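MaoC-like dehydratase (Rhodospirillum rubrum, PDB 3EXZ) is a MaoC-like lyase of the hot-dog fold that probably catalyses the reversible dehydration of a hydroxyacyl thioester, as its relatives do. Local coordinates at residues G2-L5 with E6-A9; K27-A30 with G31-P35; T64-L67 with L68-G72; P91-P94 with G95-L98. All coordinates share one frame; numbering follows the deposited sequence.

Interaction 1. Residues G2-L5 with E6-A9; sequences GLFL and EDLA
Glu6 folds back on Phe4 in a short 3-10 turn, residues 5 to 7, in the loop before the first strand of the hot-dog fold. The Glu6 chain bends at chi2 (87°), bringing OE1 to 3.5 Å from Phe4 CB. Its carboxylate is held from outside the turn: OE2 pairs with Arg144, and OE1 accepts Arg145 N. Asp7 CG stands beside its own backbone N, anti to the carbonyl carbon (chi1 -56°), and the carboxylate turns back toward the start of the turn. Asp7 OD2 takes Phe4 N at 2.9 Å on its anti lone pair, in a nearly straight bond (171°). This is like one of the two bonds of a capping box, with Phe4 in the N-cap place; Phe4 has no side-chain acceptor for the other. Asp7 N bonds in return to Phe4 O at 3.0 Å. OD2 also lies at the edge of the Phe4 ring and is salt-bridged to Arg145, which probably favours its charged form. Asp7 CB packs on Leu3 CG at 3.8 Å. Leu8 leaves the turn, its N bonded to Leu5 O at 3.2 Å. Leu8 CG sits 3.7 Å from Phe4 O, and Leu8 CD2 meets Leu3 CD2 at 4.1 Å.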
loop_
_atom_site.group_PDB
_atom_site.type_symbol
_atom_site.label_atom_id
_atom_site.label_comp_id
_atom_site.label_asym_id
_atom_site.label_seq_id
_atom_site.Cartn_x
_atom_site.Cartn_y
_atom_site.Cartn_z
ATOM N N GLY A 2 24.461 -3.889 3.675
ATOM C CA GLY A 2 23.885 -5.242 3.896
ATOM C C GLY A 2 23.757 -5.578 5.367
ATOM O O GLY A 2 24.611 -6.256 5.939
ATOM N N LEU A 3 22.689 -5.094 5.983
ATOM C CA LEU A 3 22.440 -5.348 7.391
ATOM C C LEU A 3 21.681 -6.647 7.650
ATOM O O LEU A 3 20.832 -7.060 6.852
ATOM C CB LEU A 3 21.632 -4.187 7.988
ATOM C CG LEU A 3 22.433 -2.969 8.480
ATOM C CD1 LEU A 3 23.572 -2.667 7.520
ATOM C CD2 LEU A 3 21.517 -1.766 8.638
ATOM N N PHE A 4 22.027 -7.314 8.748
ATOM C CA PHE A 4 21.299 -8.504 9.174
ATOM C C PHE A 4 20.736 -8.159 10.565
ATOM O O PHE A 4 20.969 -7.062 11.086
ATOM C CB PHE A 4 22.190 -9.741 9.263
ATOM C CG PHE A 4 22.762 -10.173 7.945
ATOM C CD1 PHE A 4 22.104 -11.106 7.148
ATOM C CD2 PHE A 4 23.998 -9.687 7.527
ATOM C CE1 PHE A 4 22.671 -11.550 5.950
ATOM C CE2 PHE A 4 24.573 -10.123 6.331
ATOM C CZ PHE A 4 23.910 -11.061 5.548
ATOM N N LEU A 5 19.996 -9.092 11.156
ATOM C CA LEU A 5 19.375 -8.904 12.468
ATOM C C LEU A 5 20.339 -8.374 13.538
ATOM O O LEU A 5 19.987 -7.487 14.316
ATOM C CB LEU A 5 18.781 -10.234 12.954
ATOM C CG LEU A 5 17.488 -10.237 13.784
ATOM C CD1 LEU A 5 17.377 -11.562 14.543
ATOM C CD2 LEU A 5 17.475 -9.065 14.749
ATOM N N GLU A 6 21.554 -8.915 13.569
ATOM C CA GLU A 6 22.543 -8.508 14.563
ATOM C C GLU A 6 22.920 -7.042 14.496
ATOM O O GLU A 6 23.282 -6.443 15.508
ATOM C CB GLU A 6 23.835 -9.340 14.433
ATOM C CG GLU A 6 23.683 -10.836 14.703
ATOM C CD GLU A 6 23.279 -11.635 13.471
ATOM O OE1 GLU A 6 22.773 -11.030 12.502
ATOM O OE2 GLU A 6 23.473 -12.872 13.472
ATOM N N ASP A 7 22.819 -6.456 13.313
ATOM C CA ASP A 7 23.210 -5.066 13.120
ATOM C C ASP A 7 22.159 -4.044 13.516
ATOM O O ASP A 7 22.437 -2.846 13.558
ATOM C CB ASP A 7 23.570 -4.841 11.645
ATOM C CG ASP A 7 24.649 -5.789 11.145
ATOM O OD1 ASP A 7 25.811 -5.642 11.585
ATOM O OD2 ASP A 7 24.332 -6.677 10.319
ATOM N N LEU A 8 20.963 -4.514 13.830
ATOM C CA LEU A 8 19.864 -3.622 14.158
ATOM C C LEU A 8 19.640 -3.375 15.638
ATOM O O LEU A 8 19.858 -4.265 16.457
ATOM C CB LEU A 8 18.569 -4.188 13.553
ATOM C CG LEU A 8 18.534 -4.441 12.035
ATOM C CD1 LEU A 8 17.203 -5.073 11.620
ATOM C CD2 LEU A 8 18.750 -3.130 11.310
ATOM N N ALA A 9 19.224 -2.162 15.980
ATOM C CA ALA A 9 18.891 -1.840 17.366
ATOM C C ALA A 9 17.767 -0.807 17.430
ATOM O O ALA A 9 17.692 0.097 16.597
ATOM C CB ALA A 9 20.107 -1.313 18.137
#

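Interaction 2. Residues K27-A30 with G31-P35; sequences KAFA and GEFDP
The contact is the C-terminal turn of helix 23-33, which ends where the chain leaves helical angles at Asp34. Gly31 N bonds to Lys27 O at 2.7 Å, and Phe33 N to Phe29 O at 2.9 Å. Between them Glu32 N makes only weak bonds, to Ala28 O and Phe29 O. Two phenylalanines four residues apart carry the side-chain packing. Phe29 CG is anti to the backbone N (chi1 -175°), while Phe33 CG stands beside its own N, and the rings converge on the same flank of the helix. Phe33 CD1 lies over one face of the Phe29 ring, toward the rim, 3.8 Å from Phe29 CE1. The ring planes are 50° apart, an oblique pair. Phe29 also stacks with His59 and packs on Phe29 of the second subunit. With an alanine in place of Phe29, the Phe33 ring is likely to lose the face it rests on, and a gap to open beside His59. Asp34 OD2 bonds to Ser56 OG. Asp34 and His39 have the spacing of the Asp-x-x-x-x-His hydratase motif, consistent with an active-site place, as in related (R)-specific hydratases. On the Phe33 ring, Glu32 CG sits over the centre of one face, 3.7 Å above its plane.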
loop_
_atom_site.group_PDB
_atom_site.type_symbol
_atom_site.label_atom_id
_atom_site.label_comp_id
_atom_site.label_asym_id
_atom_site.label_seq_id
_atom_site.Cartn_x
_atom_site.Cartn_y
_atom_site.Cartn_z
ATOM N N LYS A 27 -0.242 10.394 -13.350
ATOM C CA LYS A 27 -1.307 9.949 -14.264
ATOM C C LYS A 27 -1.067 8.547 -14.821
ATOM O O LYS A 27 -2.007 7.756 -14.968
ATOM C CB LYS A 27 -1.458 10.958 -15.404
ATOM C CG LYS A 27 -1.779 12.357 -14.913
ATOM C CD LYS A 27 -1.901 13.341 -16.059
ATOM C CE LYS A 27 -2.290 14.715 -15.543
ATOM N NZ LYS A 27 -2.153 15.771 -16.580
ATOM N N ALA A 28 0.187 8.245 -15.145
ATOM C CA ALA A 28 0.547 6.915 -15.639
ATOM C C ALA A 28 0.205 5.870 -14.550
ATOM O O ALA A 28 -0.482 4.887 -14.830
ATOM C CB ALA A 28 2.048 6.863 -15.992
ATOM N N PHE A 29 0.669 6.064 -13.316
ATOM C CA PHE A 29 0.335 5.098 -12.266
ATOM C C PHE A 29 -1.180 5.073 -11.966
ATOM O O PHE A 29 -1.782 4.006 -11.860
ATOM C CB PHE A 29 1.063 5.408 -10.967
ATOM C CG PHE A 29 0.865 4.381 -9.882
ATOM C CD1 PHE A 29 1.800 3.374 -9.683
ATOM C CD2 PHE A 29 -0.285 4.399 -9.093
ATOM C CE1 PHE A 29 1.626 2.436 -8.661
ATOM C CE2 PHE A 29 -0.465 3.467 -8.073
ATOM C CZ PHE A 29 0.478 2.469 -7.872
ATOM N N ALA A 30 -1.791 6.246 -11.830
ATOM C CA ALA A 30 -3.225 6.328 -11.533
ATOM C C ALA A 30 -4.051 5.647 -12.630
ATOM O O ALA A 30 -4.930 4.832 -12.335
ATOM C CB ALA A 30 -3.639 7.793 -11.366
ATOM N N GLY A 31 -3.756 5.984 -13.884
ATOM C CA GLY A 31 -4.446 5.384 -15.016
ATOM C C GLY A 31 -4.432 3.864 -14.979
ATOM O O GLY A 31 -5.371 3.213 -15.454
ATOM N N GLU A 32 -3.383 3.280 -14.411
ATOM C CA GLU A 32 -3.314 1.828 -14.344
ATOM C C GLU A 32 -3.876 1.216 -13.053
ATOM O O GLU A 32 -4.545 0.190 -13.109
ATOM C CB GLU A 32 -1.863 1.335 -14.532
ATOM C CG GLU A 32 -1.754 -0.193 -14.608
ATOM C CD GLU A 32 -0.352 -0.704 -14.894
ATOM O OE1 GLU A 32 0.598 0.104 -14.876
ATOM O OE2 GLU A 32 -0.207 -1.923 -15.150
ATOM N N PHE A 33 -3.652 1.852 -11.906
ATOM C CA PHE A 33 -4.091 1.282 -10.635
ATOM C C PHE A 33 -5.055 2.092 -9.765
ATOM O O PHE A 33 -5.629 1.546 -8.826
ATOM C CB PHE A 33 -2.857 0.947 -9.795
ATOM C CG PHE A 33 -1.906 -0.016 -10.435
ATOM C CD1 PHE A 33 -0.648 0.403 -10.865
ATOM C CD2 PHE A 33 -2.267 -1.345 -10.604
ATOM C CE1 PHE A 33 0.246 -0.503 -11.442
ATOM C CE2 PHE A 33 -1.388 -2.256 -11.176
ATOM C CZ PHE A 33 -0.127 -1.834 -11.603
ATOM N N ASP A 34 -5.235 3.374 -10.045
ATOM C CA ASP A 34 -6.134 4.203 -9.251
ATOM C C ASP A 34 -6.723 5.254 -10.188
ATOM O O ASP A 34 -6.481 6.459 -10.024
ATOM C CB ASP A 34 -5.364 4.900 -8.124
ATOM C CG ASP A 34 -6.229 5.255 -6.921
ATOM O OD1 ASP A 34 -7.467 5.343 -7.060
ATOM O OD2 ASP A 34 -5.663 5.444 -5.825
ATOM N N PRO A 35 -7.535 4.818 -11.167
ATOM C CA PRO A 35 -8.140 5.722 -12.138
ATOM C C PRO A 35 -9.306 6.572 -11.647
ATOM O O PRO A 35 -10.452 6.328 -12.007
ATOM C CB PRO A 35 -8.507 4.793 -13.287
ATOM C CG PRO A 35 -8.937 3.537 -12.580
ATOM C CD PRO A 35 -8.075 3.454 -11.311
#

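Interaction 3. Residues T64-L67 with L68-G72; sequences TMRL and LVTSG
Thr70 turns its hydroxyl back onto Arg66, one helical turn earlier. OG1 stands between the backbone N and the carbonyl carbon (chi1 59°). From there Thr70 OG1 donates to Arg66 O at 2.8 Å, arriving from above the carbonyl plane. Thr70 N reaches the same Arg66 O at 2.9 Å, and the oxygen is gripped by two donors of one residue. Thr70 CG2 lies beside its backbone N, 3.6 Å from Arg66 O. Ser71 uses a similar rotamer (chi1 53°). Its OG donates to Leu67 O at 3.2 Å, in the carbonyl plane and on a lone pair. Leu67 O also takes Ser71 N, as well as Gly72 N at 2.6 Å; that last bond spans five residues and makes a pi-type turn. This is the end of helix 57-72, the long helix around which the sheet of the hot-dog fold wraps. Leu67 and Leu68 pack on Val100 of the sheet, and Ser71 OG bonds to Ala17 N of strand 13-20. Replacing Ser71 by alanine removes the hydroxyl, and Ala17 N would probably lose this partner and Leu67 O one of its donors. Met65, built as selenomethionine, has a chain bent at chi2 and chi3, which carries its end forward along the helix, toward Leu68 and Val69. The Met65 and Leu68 side chains cross at about a right angle. Met65 CE is modelled implausibly close to Val69 CG2, and its exact place is doubtful. Leu68 CD1 is 4.0 Å from Thr64 O.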
loop_
_atom_site.group_PDB
_atom_site.type_symbol
_atom_site.label_atom_id
_atom_site.label_comp_id
_atom_site.label_asym_id
_atom_site.label_seq_id
_atom_site.Cartn_x
_atom_site.Cartn_y
_atom_site.Cartn_z
ATOM N N THR A 64 7.586 4.630 -2.043
ATOM C CA THR A 64 8.219 4.447 -0.742
ATOM C C THR A 64 8.945 3.107 -0.708
ATOM O O THR A 64 10.079 3.032 -0.240
ATOM C CB THR A 64 7.191 4.519 0.405
ATOM O OG1 THR A 64 6.727 5.871 0.530
ATOM C CG2 THR A 64 7.819 4.080 1.732
HETATM N N MSE A 65 8.316 2.048 -1.221
HETATM C CA MSE A 65 8.972 0.742 -1.216
HETATM C C MSE A 65 10.245 0.770 -2.067
HETATM O O MSE A 65 11.275 0.244 -1.649
HETATM C CB MSE A 65 8.033 -0.357 -1.718
HETATM C CG MSE A 65 8.651 -1.744 -1.597
HETATM SE SE MSE A 65 9.146 -2.170 0.244
HETATM C CE MSE A 65 11.045 -1.836 0.210
ATOM N N ARG A 66 10.177 1.377 -3.252
ATOM C CA ARG A 66 11.355 1.488 -4.119
ATOM C C ARG A 66 12.507 2.182 -3.372
ATOM O O ARG A 66 13.630 1.693 -3.376
ATOM C CB ARG A 66 11.021 2.278 -5.392
ATOM C CG ARG A 66 12.253 2.680 -6.212
ATOM C CD ARG A 66 11.852 3.421 -7.489
ATOM N NE ARG A 66 12.979 3.701 -8.383
ATOM C CZ ARG A 66 13.834 4.714 -8.248
ATOM N NH1 ARG A 66 13.714 5.567 -7.236
ATOM N NH2 ARG A 66 14.812 4.879 -9.136
ATOM N N LEU A 67 12.233 3.318 -2.737
ATOM C CA LEU A 67 13.263 4.030 -1.983
ATOM C C LEU A 67 13.810 3.182 -0.845
ATOM O O LEU A 67 15.009 3.209 -0.553
ATOM C CB LEU A 67 12.699 5.321 -1.392
ATOM C CG LEU A 67 12.252 6.358 -2.426
ATOM C CD1 LEU A 67 11.694 7.597 -1.723
ATOM C CD2 LEU A 67 13.437 6.711 -3.317
ATOM N N LEU A 68 12.923 2.451 -0.181
ATOM C CA LEU A 68 13.318 1.591 0.919
ATOM C C LEU A 68 14.237 0.485 0.406
ATOM O O LEU A 68 15.299 0.214 0.981
ATOM C CB LEU A 68 12.068 0.969 1.568
ATOM C CG LEU A 68 11.673 1.357 3.016
ATOM C CD1 LEU A 68 11.909 2.837 3.272
ATOM C CD2 LEU A 68 10.215 0.978 3.278
ATOM N N VAL A 69 13.836 -0.139 -0.693
ATOM C CA VAL A 69 14.601 -1.235 -1.247
ATOM C C VAL A 69 15.955 -0.813 -1.774
ATOM O O VAL A 69 16.964 -1.470 -1.492
ATOM C CB VAL A 69 13.794 -1.957 -2.374
ATOM C CG1 VAL A 69 14.715 -2.818 -3.226
ATOM C CG2 VAL A 69 12.709 -2.827 -1.758
ATOM N N THR A 70 15.993 0.299 -2.501
ATOM C CA THR A 70 17.241 0.738 -3.092
ATOM C C THR A 70 18.166 1.562 -2.207
ATOM O O THR A 70 19.375 1.569 -2.426
ATOM C CB THR A 70 16.981 1.450 -4.458
ATOM O OG1 THR A 70 16.122 2.580 -4.273
ATOM C CG2 THR A 70 16.326 0.469 -5.449
ATOM N N SER A 71 17.633 2.218 -1.185
ATOM C CA SER A 71 18.498 3.006 -0.314
ATOM C C SER A 71 18.069 3.182 1.139
ATOM O O SER A 71 18.915 3.202 2.033
ATOM C CB SER A 71 18.713 4.404 -0.917
ATOM O OG SER A 71 17.479 5.050 -1.226
ATOM N N GLY A 72 16.764 3.275 1.372
ATOM C CA GLY A 72 16.263 3.530 2.712
ATOM C C GLY A 72 16.380 2.502 3.820
ATOM O O GLY A 72 16.615 2.870 4.968
#

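Interaction 4. Residues P91-P94 with G95-L98; sequences PTRP and GDEL
This is a local turn contact between Arg93 and Asp96, placed where the loop after strand 81-87 leads into strand 97-109. Asp96 N bonds to Arg93 O at 3.1 Å and closes the turn. The Asp96 side chain then folds back over the start of the same turn. Its CG lies beside its own backbone N, anti to the carbonyl carbon (chi1 -83°). This lets Asp96 OD2 accept Arg93 N at 3.0 Å in a fairly straight bond (161°). The donor meets OD2 from well above the carboxylate plane. Backbone and carboxylate together thus tie both polar backbone atoms of Arg93 to one aspartate. The two side chains lie alongside each other and point the same way, with Arg93 CB 3.6 Å from Asp96 OD2. Their charged ends do not meet. The guanidinium runs on to the carbonyl oxygens of Phe50 and Leu53, and Pro91 CB lies over one of its faces, toward the rim, 3.6 Å above the plane. On the apolar side, Thr92 CG2 touches Leu98 CD1 at 4.1 Å, and both residues also pack on Val133 of strand 132-143. Thr92 OG1 bonds to Thr60 OG1 of helix 57-72. Pro94 and Gly95 hold the two central positions of the turn. Gly95 has a positive phi (91°), where a CB would collide with Pro94 O. Proline followed by glycine is the classic centre of a type II beta turn, which here runs from Arg93 to Asp96.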
loop_
_atom_site.group_PDB
_atom_site.type_symbol
_atom_site.label_atom_id
_atom_site.label_comp_id
_atom_site.label_asym_id
_atom_site.label_seq_id
_atom_site.Cartn_x
_atom_site.Cartn_y
_atom_site.Cartn_z
ATOM N N PRO A 91 -1.269 15.275 1.104
ATOM C CA PRO A 91 -1.283 14.815 -0.286
ATOM C C PRO A 91 0.122 14.870 -0.871
ATOM O O PRO A 91 0.952 15.658 -0.415
ATOM C CB PRO A 91 -2.180 15.837 -0.990
ATOM C CG PRO A 91 -3.064 16.363 0.090
ATOM C CD PRO A 91 -2.153 16.440 1.290
ATOM N N THR A 92 0.391 14.018 -1.861
ATOM C CA THR A 92 1.675 14.051 -2.567
ATOM C C THR A 92 1.357 14.815 -3.852
ATOM O O THR A 92 0.449 14.457 -4.603
ATOM C CB THR A 92 2.207 12.669 -2.919
ATOM O OG1 THR A 92 2.552 11.990 -1.708
ATOM C CG2 THR A 92 3.460 12.792 -3.805
ATOM N N ARG A 93 2.140 15.851 -4.112
ATOM C CA ARG A 93 1.941 16.761 -5.236
ATOM C C ARG A 93 2.982 16.648 -6.318
ATOM O O ARG A 93 4.114 16.250 -6.041
ATOM C CB ARG A 93 1.982 18.191 -4.735
ATOM C CG ARG A 93 1.058 18.540 -3.569
ATOM C CD ARG A 93 -0.392 18.447 -3.998
ATOM N NE ARG A 93 -1.310 18.907 -2.957
ATOM C CZ ARG A 93 -2.632 18.949 -3.095
ATOM N NH1 ARG A 93 -3.194 18.552 -4.229
ATOM N NH2 ARG A 93 -3.392 19.404 -2.107
ATOM N N PRO A 94 2.631 17.035 -7.565
ATOM C CA PRO A 94 3.561 17.005 -8.701
ATOM C C PRO A 94 4.657 18.006 -8.312
ATOM O O PRO A 94 4.356 19.074 -7.750
ATOM C CB PRO A 94 2.727 17.530 -9.868
ATOM C CG PRO A 94 1.318 17.260 -9.479
ATOM C CD PRO A 94 1.275 17.443 -7.982
ATOM N N GLY A 95 5.911 17.682 -8.617
ATOM C CA GLY A 95 7.039 18.546 -8.297
ATOM C C GLY A 95 7.652 18.253 -6.935
ATOM O O GLY A 95 8.711 18.788 -6.599
ATOM N N ASP A 96 7.019 17.379 -6.160
ATOM C CA ASP A 96 7.507 17.067 -4.822
ATOM C C ASP A 96 8.753 16.193 -4.779
ATOM O O ASP A 96 8.873 15.249 -5.553
ATOM C CB ASP A 96 6.389 16.388 -3.997
ATOM C CG ASP A 96 5.406 17.383 -3.362
ATOM O OD1 ASP A 96 5.511 18.601 -3.623
ATOM O OD2 ASP A 96 4.520 16.931 -2.596
ATOM N N GLU A 97 9.698 16.542 -3.908
ATOM C CA GLU A 97 10.887 15.717 -3.726
ATOM C C GLU A 97 10.636 14.865 -2.484
ATOM O O GLU A 97 10.508 15.385 -1.370
ATOM C CB GLU A 97 12.143 16.548 -3.487
ATOM C CG GLU A 97 12.699 17.197 -4.736
ATOM C CD GLU A 97 13.694 16.321 -5.476
ATOM O OE1 GLU A 97 14.593 15.771 -4.810
ATOM O OE2 GLU A 97 13.581 16.191 -6.718
ATOM N N LEU A 98 10.560 13.556 -2.676
ATOM C CA LEU A 98 10.335 12.652 -1.568
ATOM C C LEU A 98 11.582 11.864 -1.182
ATOM O O LEU A 98 12.419 11.516 -2.027
ATOM C CB LEU A 98 9.243 11.622 -1.916
ATOM C CG LEU A 98 7.917 12.139 -2.496
ATOM C CD1 LEU A 98 6.951 10.982 -2.726
ATOM C CD2 LEU A 98 7.311 13.170 -1.547
HETATM O O HOH W 1 3.029 16.910 -0.694
#

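The four contacts follow one another along the chain, and none nests in or crosses another. Each is local: it shapes a turn or a helix end and closes no long loop. Interaction 1 sets the N-terminal turn before strand 13-20. Interaction 2 ends helix 23-33, on the opposite side of the chain's centre, about 36 Å away between centres. Interaction 3 ends the long helix 57-72, and interaction 4 is the turn that leads into strand 97-109. Interactions 3 and 4 touch within the chain, Leu67 CD1 lying 4.0 Å from Leu98 O. Interactions 2 and 3 meet across the dimer: Asp34 and Pro35 pack on Met65 and Val69 of the second subunit.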